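Local coordinates for protein aminopentol aminotransferase (Sphingopyxis macrogoltabida, PDB 6HBS) that transfers the amino group of hydrolysed fumonisin B1 (aminopentol) to pyruvate, using pyridoxal 5'-phosphate, in the bacterial breakdown of the fumonisin mycotoxin, at residues Y69-S72 against E73-A76; L302-I305 against R306-Y310. All blocks are in the same frame, centred on the assembly; numbering follows the deposited sequence.

Contact 1. Residues Y69-S72 against E73-A76; sequences YRQS and EIEA
Gln71 O accepts from Glu75 N at 3.0 Å and Ser72 O from Ala76 N, the two i-to-i+4 bonds with which the backbone passes from an irregular stretch into the first turn of helix 72-82. Gln71, the N-cap residue, also works through its side chain. With CG anti to the backbone N (chi1 -157°) and the chain bent at chi2, the amide folds back over the helix start, and OE1 takes the amide proton of Ile74 at 3.1 Å. This donor lies almost straight out along the side-chain C=O, at 178°. The other end of the same amide is used as well: NE2 donates to Glu73 OE2 at 2.8 Å, with the acceptor close to the amide plane. The carboxylate receives it on its anti side, its plane turned 36° from that of the amide. Both ends of the Gln71 amide are thereby engaged, which fixes its rotation.

Ile74 approaches the same oxygen with its apolar branch, CD1 lying 3.6 Å from Gln71 OE1, and carries on inward to pack on Ala297 and Thr301 of helix 292-307. On another side of the turn, Glu75 bends at chi2 so that its CG sits 3.3 Å from Gln71 O, and the carboxylate reaches back beside the backbone of Arg70. Glu75 OE2 accepts from a water at 2.7 Å that is in turn weakly bonded by Gln71 N, while OE1 is held by Tyr264 OH. Arg82 of the second subunit packs against Arg70 and Glu75, so the turn also borders the dimer interface. The arrangement is a side-chain N-cap, with glutamine in the capping role: its amide oxygen occupies a main-chain N-H of the first turn, where no earlier turn offers an i-4 carbonyl.

Contact 2. Residues L302-I305 against R306-Y310; sequences LRII and RETPY
Arg303 and Glu307, one turn apart, form an i-to-i+4 salt bridge on the last turns of helix 292-307. From CB, which lies 3.6 Å from Arg306 NH1, the Arg303 chain starts out opposite its own amide nitrogen (chi1 -178°). CG and CD then run beside the Glu307 carboxylate, CG 3.5 Å from OE1, before a bend at chi3 brings the guanidinium round. NE bonds to a residue just outside 302-310. NH1 donates to Glu307 OE1 at 3.0 Å; the oxygen lies at the guanidinium edge, whereas the donor stands above the carboxylate plane. NH2 makes a salt bridge with Glu300. Shortened to an alanine, this position would probably leave Glu307 and Glu300 each without this cationic mate and take away the CG and CD methylenes along which the Glu307 carboxylate lies.

Thr308 leaves helical geometry, yet its OG1 donates to Ile304 O at 2.6 Å, alongside a weak bond from Thr308 N to that oxygen. Tyr310 then turns its ring back onto the helix while its hydroxyl bonds to Phe236 O. Ile305 CG1 lies over one face of this ring in a CH-pi contact, 4.2 Å from the centroid of Tyr310.

In the fold
Contact 1 comes first along the chain, at the start of helix 72-82; contact 2 follows more than 200 residues later, at the end of helix 292-307. Their centres are nevertheless only 14 Å apart, on the same side of the chain's centre, and the two helices touch. Ile304 CD1 packs against Gln71, Glu73 and Ile74, while Glu73 OE1 and Arg303 NH2 form a long, weak ion pair. The start of one helix is thus joined to the finish of another within the class-III aminotransferase fold. Contact 1 touches the second subunit, whereas contact 2 is partly buried and touches no other chain. Ile305 lies about 11 Å, side chain to side chain, from Lys258, the probable cofactor-bearing lysine.

Contact 1. Residues Y69-S72 against E73-A76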
# COMPACT_ATOMS: atom_id res chain seq x y z
N TYR A 69 10.06 -14.02 13.17
CA TYR A 69 9.43 -14.51 11.98
C TYR A 69 8.60 -15.75 12.28
O TYR A 69 9.11 -16.71 12.89
CB TYR A 69 10.47 -14.85 10.93
CG TYR A 69 11.27 -13.71 10.35
CD1 TYR A 69 10.70 -12.79 9.48
CD2 TYR A 69 12.62 -13.59 10.61
CE1 TYR A 69 11.47 -11.81 8.87
CE2 TYR A 69 13.40 -12.62 10.01
CZ TYR A 69 12.82 -11.72 9.13
OH TYR A 69 13.60 -10.76 8.53
N ARG A 70 7.33 -15.73 11.82
CA ARG A 70 6.38 -16.85 11.95
C ARG A 70 6.08 -17.10 13.42
O ARG A 70 5.93 -18.25 13.83
CB ARG A 70 6.86 -18.13 11.27
CG ARG A 70 6.99 -18.03 9.76
CD ARG A 70 7.55 -19.30 9.14
NE ARG A 70 6.69 -20.42 9.48
CZ ARG A 70 7.09 -21.65 9.82
NH1 ARG A 70 8.37 -21.97 9.81
NH2 ARG A 70 6.20 -22.57 10.12
N GLN A 71 5.98 -16.01 14.19
CA GLN A 71 5.67 -16.11 15.59
C GLN A 71 4.31 -16.81 15.75
O GLN A 71 3.32 -16.44 15.13
CB GLN A 71 5.66 -14.73 16.22
CG GLN A 71 5.90 -14.74 17.74
CD GLN A 71 4.62 -14.87 18.53
OE1 GLN A 71 3.51 -14.95 17.98
NE2 GLN A 71 4.76 -14.93 19.85
N SER A 72 4.26 -17.85 16.59
CA SER A 72 3.23 -18.84 16.46
C SER A 72 1.86 -18.30 16.89
O SER A 72 0.84 -18.66 16.27
CB SER A 72 3.63 -20.09 17.23
OG SER A 72 3.47 -19.81 18.61
N GLU A 73 1.80 -17.39 17.88
CA GLU A 73 0.56 -16.81 18.32
C GLU A 73 -0.04 -15.86 17.24
O GLU A 73 -1.25 -15.84 17.00
CB GLU A 73 0.75 -16.09 19.64
CG GLU A 73 1.28 -16.98 20.77
CD GLU A 73 1.80 -16.12 21.90
OE1 GLU A 73 1.05 -15.88 22.84
OE2 GLU A 73 2.93 -15.61 21.79
N ILE A 74 0.80 -15.08 16.58
CA ILE A 74 0.30 -14.17 15.56
C ILE A 74 -0.15 -15.00 14.34
O ILE A 74 -1.21 -14.67 13.76
CB ILE A 74 1.35 -13.09 15.25
CG1 ILE A 74 1.57 -12.22 16.49
CG2 ILE A 74 0.95 -12.27 14.01
CD1 ILE A 74 2.94 -11.64 16.59
N GLU A 75 0.60 -16.05 13.98
CA GLU A 75 0.25 -16.87 12.86
C GLU A 75 -1.05 -17.61 13.16
O GLU A 75 -1.85 -17.75 12.21
CB GLU A 75 1.34 -17.87 12.48
CG GLU A 75 2.60 -17.21 11.96
CD GLU A 75 2.39 -16.15 10.88
OE1 GLU A 75 1.47 -16.34 10.06
OE2 GLU A 75 3.12 -15.14 10.87
N ALA A 76 -1.28 -17.99 14.43
CA ALA A 76 -2.58 -18.59 14.88
C ALA A 76 -3.75 -17.60 14.73
O ALA A 76 -4.82 -17.98 14.27
CB ALA A 76 -2.48 -19.10 16.30
O HOH W 1 4.49 -13.79 12.83

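Contact 2. Residues L302-I305 against R306-Y310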
# COMPACT_ATOMS: atom_id res chain seq x y z
N LEU A 302 -0.56 -6.30 18.87
CA LEU A 302 -0.78 -5.27 19.87
C LEU A 302 -1.03 -5.90 21.26
O LEU A 302 -0.60 -5.31 22.26
CB LEU A 302 -1.94 -4.36 19.48
CG LEU A 302 -1.75 -3.46 18.25
CD1 LEU A 302 -3.03 -2.71 17.95
CD2 LEU A 302 -0.57 -2.51 18.41
N ARG A 303 -1.72 -7.05 21.33
CA ARG A 303 -1.97 -7.70 22.64
C ARG A 303 -0.62 -8.11 23.26
O ARG A 303 -0.36 -7.91 24.45
CB ARG A 303 -2.93 -8.90 22.51
CG ARG A 303 -3.25 -9.59 23.84
CD ARG A 303 -3.73 -11.03 23.74
NE ARG A 303 -2.80 -11.97 23.09
CZ ARG A 303 -1.72 -12.49 23.65
NH1 ARG A 303 -1.38 -12.14 24.88
NH2 ARG A 303 -0.98 -13.34 22.98
N ILE A 304 0.23 -8.73 22.47
CA ILE A 304 1.52 -9.14 22.91
C ILE A 304 2.35 -7.93 23.38
O ILE A 304 3.07 -8.03 24.39
CB ILE A 304 2.22 -9.97 21.83
CG1 ILE A 304 1.48 -11.30 21.63
CG2 ILE A 304 3.69 -10.17 22.15
CD1 ILE A 304 1.99 -12.10 20.51
N ILE A 305 2.23 -6.79 22.69
CA ILE A 305 2.96 -5.58 23.05
C ILE A 305 2.49 -5.13 24.44
O ILE A 305 3.31 -4.75 25.26
CB ILE A 305 2.79 -4.49 21.97
CG1 ILE A 305 3.58 -4.81 20.70
CG2 ILE A 305 3.08 -3.10 22.51
CD1 ILE A 305 3.27 -3.88 19.52
N ARG A 306 1.18 -5.17 24.69
CA ARG A 306 0.65 -4.74 25.95
C ARG A 306 1.01 -5.75 27.05
O ARG A 306 1.20 -5.30 28.15
CB ARG A 306 -0.87 -4.61 25.97
CG ARG A 306 -1.47 -3.61 25.00
CD ARG A 306 -2.94 -3.33 25.29
NE ARG A 306 -3.74 -4.53 25.06
CZ ARG A 306 -4.11 -4.98 23.86
NH1 ARG A 306 -4.79 -6.11 23.77
NH2 ARG A 306 -3.86 -4.28 22.78
N GLU A 307 1.04 -7.06 26.78
CA GLU A 307 0.93 -8.07 27.83
C GLU A 307 2.25 -8.79 28.14
O GLU A 307 2.27 -9.58 29.09
CB GLU A 307 -0.16 -9.11 27.50
CG GLU A 307 -1.54 -8.53 27.75
CD GLU A 307 -2.74 -9.40 27.46
OE1 GLU A 307 -2.58 -10.56 27.11
OE2 GLU A 307 -3.84 -8.87 27.55
N THR A 308 3.31 -8.55 27.38
CA THR A 308 4.54 -9.30 27.50
C THR A 308 5.71 -8.33 27.61
O THR A 308 5.58 -7.16 27.23
CB THR A 308 4.77 -10.25 26.32
OG1 THR A 308 5.10 -9.45 25.18
CG2 THR A 308 3.59 -11.15 26.01
N PRO A 309 6.86 -8.77 28.18
CA PRO A 309 8.07 -7.96 28.24
C PRO A 309 8.90 -8.00 26.94
O PRO A 309 10.16 -8.08 26.95
CB PRO A 309 8.81 -8.62 29.43
CG PRO A 309 8.46 -10.06 29.33
CD PRO A 309 7.01 -10.06 28.89
N TYR A 310 8.22 -7.90 25.79
CA TYR A 310 8.89 -8.01 24.51
C TYR A 310 9.93 -6.87 24.40
O TYR A 310 11.03 -7.05 23.86
CB TYR A 310 7.90 -7.97 23.34
CG TYR A 310 7.50 -6.56 22.99
CD1 TYR A 310 6.55 -5.90 23.73
CD2 TYR A 310 8.19 -5.85 22.04
CE1 TYR A 310 6.25 -4.57 23.50
CE2 TYR A 310 7.90 -4.52 21.77
CZ TYR A 310 6.94 -3.88 22.52
OH TYR A 310 6.65 -2.59 22.30